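Local atomic coordinates of hypothetical glycoside hydrolase (Parabacteroides distasonis, PDB entry 3TAW), a protein that is a putative glycoside hydrolase, probably a five-bladed beta-propeller built largely from antiparallel sheets, whose precise role is unassigned. Residues V26-P31 and D342-V347; E46-F51 and E69-Q74. All blocks are in the same frame, centred on the assembly; numbering follows the deposited sequence.

Interaction 1: V26-P31 and D342-V347; sequences VIKPLP and DSFVAV
Ile-27 and Val-345 form an isolated antiparallel bridge, a hydrogen-bonded pair, between an irregular N-terminal segment and the start of a late strand; the touching backbones run 163° apart. Val-345 N reaches Ile-27 O at 3.1 Å, almost straight at 177° and in the carbonyl plane. In return, Val-345 O takes Val-26 N at 2.8 Å and, weakly, Ile-27 N. Two residues thus face one, a classic beta bulge.

Beta-branched side chains suit this extended pairing. Ile-27 and Val-345 run alongside each other in the same direction, with their CB atoms 3.8 Å apart. With CG1 of Val-345 anti to the backbone N (chi1 177°), that branch meets Val-26 CG2 at 4.0 Å. The other methyl of Val-26, CG1, touches Val-347 CG1 at 3.9 Å, the two side chains crossing at about a right angle.

The Phe-344 side chain leaves its strand to one side and its ring swings back toward 26-31; Ile-27 O lies at the ring's edge, close to its plane. Aliphatic groups approach the ring obliquely: Lys-28 CG comes within 3.8 Å of CD1, and Pro-29 CD within 3.9 Å of CE1. Lysine suits this exposed place, since its inner methylenes touch the ring while its extended chain carries the ammonium group away.

Val-345 also packs on Pro-53 of strand 49-58, and Arg-96 of strand 95-96 bonds to Lys-28 O. Strand 344-350 is an outermost strand of the sheet it forms with 322-330 and 333-340, so Val-26 and Ile-27 add to that edge, consistent with the N-terminal closure of a propeller's last blade.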
ATOM      1  N   VAL A  26       0.891   9.716 -13.844  1.00 14.39           N
ATOM      2  CA  VAL A  26       2.197   9.294 -14.321  1.00 14.58           C
ATOM      3  C   VAL A  26       2.211   7.858 -14.885  1.00 14.96           C
ATOM      4  O   VAL A  26       3.141   7.498 -15.603  1.00 16.01           O
ATOM      5  CB  VAL A  26       3.284   9.489 -13.241  1.00 14.50           C
ATOM      6  CG1 VAL A  26       3.425  10.973 -12.909  1.00 14.70           C
ATOM      7  CG2 VAL A  26       2.984   8.644 -12.004  1.00 14.14           C
ATOM      8  N   ILE A  27       1.193   7.048 -14.551  1.00 14.95           N
ATOM      9  CA  ILE A  27       0.995   5.725 -15.170  1.00 14.57           C
ATOM     10  C   ILE A  27      -0.457   5.574 -15.563  1.00 14.84           C
ATOM     11  O   ILE A  27      -1.357   5.711 -14.730  1.00 13.70           O
ATOM     12  CB  ILE A  27       1.364   4.520 -14.265  1.00 14.81           C
ATOM     13  CG1 ILE A  27       2.757   4.695 -13.657  1.00 15.79           C
ATOM     14  CG2 ILE A  27       1.187   3.144 -15.034  1.00 15.14           C
ATOM     15  CD1 ILE A  27       3.912   4.318 -14.535  1.00 16.65           C
ATOM     16  N   LYS A  28      -0.658   5.306 -16.851  1.00 14.83           N
ATOM     17  CA  LYS A  28      -1.967   5.041 -17.424  1.00 15.96           C
ATOM     18  C   LYS A  28      -1.985   3.645 -18.094  1.00 15.71           C
ATOM     19  O   LYS A  28      -0.938   3.114 -18.457  1.00 15.12           O
ATOM     20  CB  LYS A  28      -2.261   6.085 -18.482  1.00 17.59           C
ATOM     21  CG  LYS A  28      -2.164   7.537 -18.042  1.00 19.18           C
ATOM     22  CD  LYS A  28      -2.366   8.474 -19.249  1.00 22.03           C
ATOM     23  CE  LYS A  28      -2.074   9.915 -18.869  1.00 24.17           C
ATOM     24  NZ  LYS A  28      -1.861  10.824 -20.060  1.00 28.33           N
ATOM     25  N   PRO A  29      -3.176   3.060 -18.287  1.00 15.74           N
ATOM     26  CA  PRO A  29      -3.298   1.785 -19.013  1.00 16.01           C
ATOM     27  C   PRO A  29      -2.682   1.794 -20.409  1.00 16.30           C
ATOM     28  O   PRO A  29      -2.635   2.846 -21.085  1.00 16.95           O
ATOM     29  CB  PRO A  29      -4.821   1.588 -19.108  1.00 16.91           C
ATOM     30  CG  PRO A  29      -5.333   2.263 -17.896  1.00 16.91           C
ATOM     31  CD  PRO A  29      -4.485   3.495 -17.763  1.00 16.43           C
ATOM     32  N   LEU A  30      -2.198   0.631 -20.822  1.00 15.90           N
ATOM     33  CA  LEU A  30      -1.657   0.425 -22.179  1.00 16.24           C
ATOM     34  C   LEU A  30      -2.123  -0.946 -22.679  1.00 16.58           C
ATOM     35  O   LEU A  30      -2.508  -1.797 -21.889  1.00 16.65           O
ATOM     36  CB  LEU A  30      -0.136   0.474 -22.175  1.00 15.98           C
ATOM     37  CG  LEU A  30       0.559   1.809 -21.833  1.00 16.10           C
ATOM     38  CD1 LEU A  30       2.051   1.539 -21.636  1.00 15.62           C
ATOM     39  CD2 LEU A  30       0.271   2.926 -22.890  1.00 17.09           C
ATOM     40  N   PRO A  31      -2.089  -1.163 -24.005  1.00 16.71           N
ATOM     41  CA  PRO A  31      -2.539  -2.427 -24.598  1.00 16.87           C
ATOM     42  C   PRO A  31      -1.494  -3.553 -24.634  1.00 16.07           C
ATOM     43  O   PRO A  31      -1.690  -4.562 -25.321  1.00 16.40           O
ATOM     44  CB  PRO A  31      -2.916  -2.013 -26.038  1.00 17.62           C
ATOM     45  CG  PRO A  31      -2.012  -0.899 -26.348  1.00 18.11           C
ATOM     46  CD  PRO A  31      -1.761  -0.155 -25.029  1.00 17.63           C
ATOM     47  N   ASP A 342      -9.035   4.117  -8.481  1.00 14.13           N
ATOM     48  CA  ASP A 342      -8.798   2.736  -8.943  1.00 13.96           C
ATOM     49  C   ASP A 342      -8.496   2.653 -10.444  1.00 14.10           C
ATOM     50  O   ASP A 342      -8.766   1.621 -11.084  1.00 14.54           O
ATOM     51  CB  ASP A 342      -9.960   1.793  -8.579  1.00 14.84           C
ATOM     52  CG  ASP A 342      -9.983   1.402  -7.104  1.00 15.24           C
ATOM     53  OD1 ASP A 342      -9.113   1.861  -6.332  1.00 15.41           O
ATOM     54  OD2 ASP A 342     -10.846   0.572  -6.764  1.00 16.46           O
ATOM     55  N   SER A 343      -7.913   3.716 -10.997  1.00 14.09           N
ATOM     56  CA  SER A 343      -7.716   3.795 -12.445  1.00 14.33           C
ATOM     57  C   SER A 343      -6.356   4.247 -12.940  1.00 14.03           C
ATOM     58  O   SER A 343      -5.942   3.817 -14.027  1.00 13.96           O
ATOM     59  CB  SER A 343      -8.781   4.682 -13.085  1.00 14.99           C
ATOM     60  OG  SER A 343     -10.045   4.034 -13.058  1.00 15.41           O
ATOM     61  N   PHE A 344      -5.699   5.144 -12.198  1.00 13.86           N
ATOM     62  CA  PHE A 344      -4.397   5.694 -12.586  1.00 13.63           C
ATOM     63  C   PHE A 344      -3.435   5.733 -11.394  1.00 13.08           C
ATOM     64  O   PHE A 344      -3.852   5.556 -10.247  1.00 13.27           O
ATOM     65  CB  PHE A 344      -4.516   7.101 -13.165  1.00 14.23           C
ATOM     66  CG  PHE A 344      -5.470   7.200 -14.340  1.00 15.33           C
ATOM     67  CD1 PHE A 344      -5.053   6.897 -15.613  1.00 16.34           C
ATOM     68  CD2 PHE A 344      -6.787   7.598 -14.152  1.00 16.17           C
ATOM     69  CE1 PHE A 344      -5.932   6.988 -16.699  1.00 17.22           C
ATOM     70  CE2 PHE A 344      -7.669   7.671 -15.237  1.00 17.30           C
ATOM     71  CZ  PHE A 344      -7.229   7.369 -16.499  1.00 17.28           C
ATOM     72  N   VAL A 345      -2.154   5.947 -11.698  1.00 12.72           N
ATOM     73  CA  VAL A 345      -1.162   6.282 -10.685  1.00 12.07           C
ATOM     74  C   VAL A 345      -0.766   7.757 -10.814  1.00 12.16           C
ATOM     75  O   VAL A 345      -0.491   8.242 -11.919  1.00 12.88           O
ATOM     76  CB  VAL A 345       0.081   5.406 -10.793  1.00 11.48           C
ATOM     77  CG1 VAL A 345       1.144   5.857  -9.752  1.00 11.08           C
ATOM     78  CG2 VAL A 345      -0.303   3.924 -10.608  1.00 11.60           C
ATOM     79  N   ALA A 346      -0.708   8.441  -9.681  1.00 12.18           N
ATOM     80  CA  ALA A 346      -0.226   9.823  -9.593  1.00 12.40           C
ATOM     81  C   ALA A 346       0.871   9.966  -8.533  1.00 12.41           C
ATOM     82  O   ALA A 346       1.072   9.057  -7.710  1.00 11.83           O
ATOM     83  CB  ALA A 346      -1.390  10.808  -9.308  1.00 13.05           C
ATOM     84  N   VAL A 347       1.612  11.079  -8.632  1.00 12.69           N
ATOM     85  CA  VAL A 347       2.691  11.431  -7.715  1.00 12.38           C
ATOM     86  C   VAL A 347       2.438  12.806  -7.067  1.00 12.88           C
ATOM     87  O   VAL A 347       1.910  13.723  -7.693  1.00 13.09           O
ATOM     88  CB  VAL A 347       4.082  11.395  -8.410  1.00 12.51           C
ATOM     89  CG1 VAL A 347       4.246  12.519  -9.452  1.00 12.91           C
ATOM     90  CG2 VAL A 347       5.207  11.414  -7.369  1.00 12.34           C
TER

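Interaction 2: E46-F51 and E69-Q74; sequences EESDTF and EDNSAQ
Phe-51 and Glu-69 meet because their first torsions bring ring and carboxylate together: Phe-51 CG sits between its backbone N and carbonyl carbon (chi1 58°), while Glu-69 CG lies anti to its carbonyl carbon and its chain then runs extended. They flank the open end of a propeller-blade hairpin formed by strands 49-58 and 61-69, where a classic beta bulge sets Ser-48 and Asp-49 against Glu-69. Glu-69 N donates to Asp-49 O at 2.9 Å, and Ser-48 N donates to Glu-69 O at 3.1 Å in the carbonyl plane.

Glu-69 CD lies in plane at the edge of the Phe-51 ring, and OE1 is 3.5 Å from CE1. The carboxylate plane is turned 75° from the ring, an approach that sets negative oxygen against the slightly positive ring hydrogens. Two acids also stand close here, Asp-49 OD2 and Glu-69 OE1 being 4.1 Å apart. Arg-79 forms salt bridges with both, which probably offsets their repulsion, and Arg-67 takes Glu-69 OE2. The small hydroxyl of Ser-48 donates to the next residue, OG meeting Asp-49 OD2 at 2.8 Å from above the carboxylate plane; Arg-79 also hydrogen-bonds this OG.

Beyond the bulge the 69-74 loop turns sharply. Asp-70 suits the bend through its short carboxylate: OD1 accepts from Ser-72 N in an Asx turn and also from Ser-72 OG, both from the same face. Where Glu-47 and Asn-71 are exposed, one water joins the segments, donating to Glu-47 OE1 at 2.7 Å and accepting from Asn-71 N at 2.8 Å.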
ATOM      1  N   GLU A  46      -2.461  -4.848 -18.745  1.00 14.65           N
ATOM      2  CA  GLU A  46      -2.594  -3.511 -18.164  1.00 15.09           C
ATOM      3  C   GLU A  46      -3.543  -2.633 -18.962  1.00 15.67           C
ATOM      4  O   GLU A  46      -3.490  -1.396 -18.911  1.00 15.05           O
ATOM      5  CB  GLU A  46      -1.222  -2.853 -17.992  1.00 14.93           C
ATOM      6  CG  GLU A  46      -0.369  -2.770 -19.235  1.00 15.23           C
ATOM      7  CD  GLU A  46       0.952  -2.068 -19.001  1.00 15.47           C
ATOM      8  OE1 GLU A  46       1.164  -1.563 -17.866  1.00 14.48           O
ATOM      9  OE2 GLU A  46       1.766  -2.018 -19.962  1.00 15.64           O
ATOM     10  N   GLU A  47      -4.479  -3.277 -19.642  1.00 16.78           N
ATOM     11  CA  GLU A  47      -5.362  -2.583 -20.567  1.00 18.57           C
ATOM     12  C   GLU A  47      -6.443  -1.751 -19.901  1.00 17.75           C
ATOM     13  O   GLU A  47      -6.904  -0.774 -20.470  1.00 17.91           O
ATOM     14  CB  GLU A  47      -5.997  -3.640 -21.482  1.00 20.58           C
ATOM     15  CG  GLU A  47      -6.994  -3.143 -22.476  1.00 24.24           C
ATOM     16  CD  GLU A  47      -7.350  -4.241 -23.456  1.00 24.78           C
ATOM     17  OE1 GLU A  47      -7.905  -5.261 -23.005  1.00 26.04           O
ATOM     18  OE2 GLU A  47      -7.023  -4.093 -24.656  1.00 30.44           O
ATOM     19  N   SER A  48      -6.869  -2.132 -18.705  1.00 17.51           N
ATOM     20  CA  SER A  48      -8.049  -1.492 -18.104  1.00 17.50           C
ATOM     21  C   SER A  48      -7.731  -0.373 -17.122  1.00 16.53           C
ATOM     22  O   SER A  48      -8.247   0.740 -17.240  1.00 16.42           O
ATOM     23  CB  SER A  48      -8.919  -2.540 -17.419  1.00 18.75           C
ATOM     24  OG  SER A  48     -10.174  -1.967 -17.035  1.00 20.22           O
ATOM     25  N   ASP A  49      -6.898  -0.673 -16.137  1.00 15.37           N
ATOM     26  CA  ASP A  49      -6.622   0.272 -15.038  1.00 15.01           C
ATOM     27  C   ASP A  49      -5.232  -0.007 -14.468  1.00 14.09           C
ATOM     28  O   ASP A  49      -4.829  -1.149 -14.389  1.00 14.01           O
ATOM     29  CB  ASP A  49      -7.673   0.129 -13.945  1.00 15.83           C
ATOM     30  CG  ASP A  49      -9.081   0.524 -14.414  1.00 16.54           C
ATOM     31  OD1 ASP A  49      -9.359   1.734 -14.496  1.00 17.12           O
ATOM     32  OD2 ASP A  49      -9.908  -0.387 -14.697  1.00 17.88           O
ATOM     33  N   THR A  50      -4.521   1.043 -14.076  1.00 13.43           N
ATOM     34  CA  THR A  50      -3.172   0.943 -13.511  1.00 12.79           C
ATOM     35  C   THR A  50      -3.153   1.863 -12.298  1.00 12.88           C
ATOM     36  O   THR A  50      -3.223   3.086 -12.449  1.00 12.85           O
ATOM     37  CB  THR A  50      -2.086   1.385 -14.519  1.00 12.72           C
ATOM     38  OG1 THR A  50      -2.415   2.672 -15.066  1.00 12.88           O
ATOM     39  CG2 THR A  50      -1.948   0.346 -15.639  1.00 12.78           C
ATOM     40  N   PHE A  51      -3.065   1.281 -11.097  1.00 12.53           N
ATOM     41  CA  PHE A  51      -3.323   2.067  -9.889  1.00 12.45           C
ATOM     42  C   PHE A  51      -2.565   1.495  -8.688  1.00 12.37           C
ATOM     43  O   PHE A  51      -1.518   0.888  -8.900  1.00 12.64           O
ATOM     44  CB  PHE A  51      -4.866   2.214  -9.683  1.00 12.74           C
ATOM     45  CG  PHE A  51      -5.645   0.903  -9.562  1.00 12.89           C
ATOM     46  CD1 PHE A  51      -5.835   0.051 -10.672  1.00 12.96           C
ATOM     47  CD2 PHE A  51      -6.297   0.582  -8.383  1.00 12.97           C
ATOM     48  CE1 PHE A  51      -6.564  -1.110 -10.559  1.00 13.48           C
ATOM     49  CE2 PHE A  51      -7.064  -0.587  -8.267  1.00 13.51           C
ATOM     50  CZ  PHE A  51      -7.205  -1.433  -9.350  1.00 13.48           C
ATOM     51  N   GLU A  69      -4.633  -3.997 -13.994  1.00 14.19           N
ATOM     52  CA  GLU A  69      -5.752  -4.885 -14.222  1.00 15.01           C
ATOM     53  C   GLU A  69      -6.038  -5.044 -15.701  1.00 16.06           C
ATOM     54  O   GLU A  69      -6.010  -4.072 -16.463  1.00 16.43           O
ATOM     55  CB  GLU A  69      -6.998  -4.367 -13.513  1.00 14.94           C
ATOM     56  CG  GLU A  69      -7.023  -4.647 -12.017  1.00 14.90           C
ATOM     57  CD  GLU A  69      -8.330  -4.220 -11.353  1.00 15.44           C
ATOM     58  OE1 GLU A  69      -8.964  -3.262 -11.861  1.00 15.76           O
ATOM     59  OE2 GLU A  69      -8.725  -4.859 -10.338  1.00 15.54           O
ATOM     60  N   ASP A  70      -6.286  -6.285 -16.097  1.00 16.89           N
ATOM     61  CA  ASP A  70      -6.781  -6.564 -17.437  1.00 18.03           C
ATOM     62  C   ASP A  70      -8.293  -6.309 -17.544  1.00 20.41           C
ATOM     63  O   ASP A  70      -8.939  -5.889 -16.572  1.00 19.08           O
ATOM     64  CB  ASP A  70      -6.367  -7.965 -17.878  1.00 18.14           C
ATOM     65  CG  ASP A  70      -6.945  -9.080 -17.019  1.00 18.43           C
ATOM     66  OD1 ASP A  70      -8.041  -8.926 -16.429  1.00 18.46           O
ATOM     67  OD2 ASP A  70      -6.319 -10.148 -16.997  1.00 18.45           O
ATOM     68  N   ASN A  71      -8.839  -6.497 -18.743  1.00 22.45           N
ATOM     69  CA  ASN A  71     -10.273  -6.279 -18.988  1.00 25.68           C
ATOM     70  C   ASN A  71     -11.037  -7.608 -19.059  1.00 26.58           C
ATOM     71  O   ASN A  71     -12.022  -7.730 -19.798  1.00 29.43           O
ATOM     72  CB  ASN A  71     -10.450  -5.459 -20.281  1.00 27.40           C
ATOM     73  CG  ASN A  71     -11.612  -4.472 -20.210  1.00 30.82           C
ATOM     74  OD1 ASN A  71     -11.854  -3.849 -19.185  1.00 31.66           O
ATOM     75  ND2 ASN A  71     -12.327  -4.319 -21.324  1.00 31.84           N
ATOM     76  N   SER A  72     -10.619  -8.610 -18.279  1.00 25.99           N
ATOM     77  CA  SER A  72     -11.236  -9.941 -18.378  1.00 27.50           C
ATOM     78  C   SER A  72     -12.674  -9.949 -17.808  1.00 28.39           C
ATOM     79  O   SER A  72     -13.471 -10.833 -18.128  1.00 29.01           O
ATOM     80  CB  SER A  72     -10.358 -11.027 -17.728  1.00 27.43           C
ATOM     81  OG  SER A  72      -9.996 -10.709 -16.399  1.00 26.01           O
ATOM     82  N   ALA A  73     -12.993  -8.943 -16.991  1.00 28.25           N
ATOM     83  CA  ALA A  73     -14.355  -8.679 -16.537  1.00 28.69           C
ATOM     84  C   ALA A  73     -14.500  -7.207 -16.125  1.00 28.92           C
ATOM     85  O   ALA A  73     -13.501  -6.480 -16.019  1.00 26.21           O
ATOM     86  CB  ALA A  73     -14.734  -9.612 -15.371  1.00 28.41           C
ATOM     87  N   GLN A  74     -15.739  -6.782 -15.898  1.00 30.10           N
ATOM     88  CA  GLN A  74     -16.046  -5.432 -15.398  1.00 31.81           C
ATOM     89  C   GLN A  74     -16.536  -5.481 -13.948  1.00 30.78           C
ATOM     90  O   GLN A  74     -17.348  -6.335 -13.598  1.00 30.49           O
ATOM     91  CB  GLN A  74     -17.134  -4.789 -16.276  1.00 34.09           C
ATOM     92  CG  GLN A  74     -16.729  -4.613 -17.735  1.00 36.68           C
ATOM     93  CD  GLN A  74     -15.491  -3.748 -17.894  1.00 38.09           C
ATOM     94  OE1 GLN A  74     -15.456  -2.603 -17.430  1.00 39.70           O
ATOM     95  NE2 GLN A  74     -14.465  -4.287 -18.552  1.00 39.86           N
TER
HETATM   96  O   HOH W   1      -7.361  -6.998 -21.052  1.00 31.23           O

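In the fold
Centred about 11 Å apart on the same side of the chain's centre, the two contacts join at the 46-51 segment. Interaction 2 is local, linking neighbouring strands 49-58 and 61-69 of the first four-stranded sheet; along the chain it is nested inside the loop of 310 residues that interaction 1 closes. Both segments of interaction 1 touch it: Ser-343 OG lies 2.8 Å from Asp-49 OD1, a probable hydrogen bond, and Leu-30 N probably bonds to Glu-46 O. Gln-316 adds a further tie, bonding to both Ser-343 and Glu-69. The first and last sheets are thereby joined, as expected where a propeller ring closes.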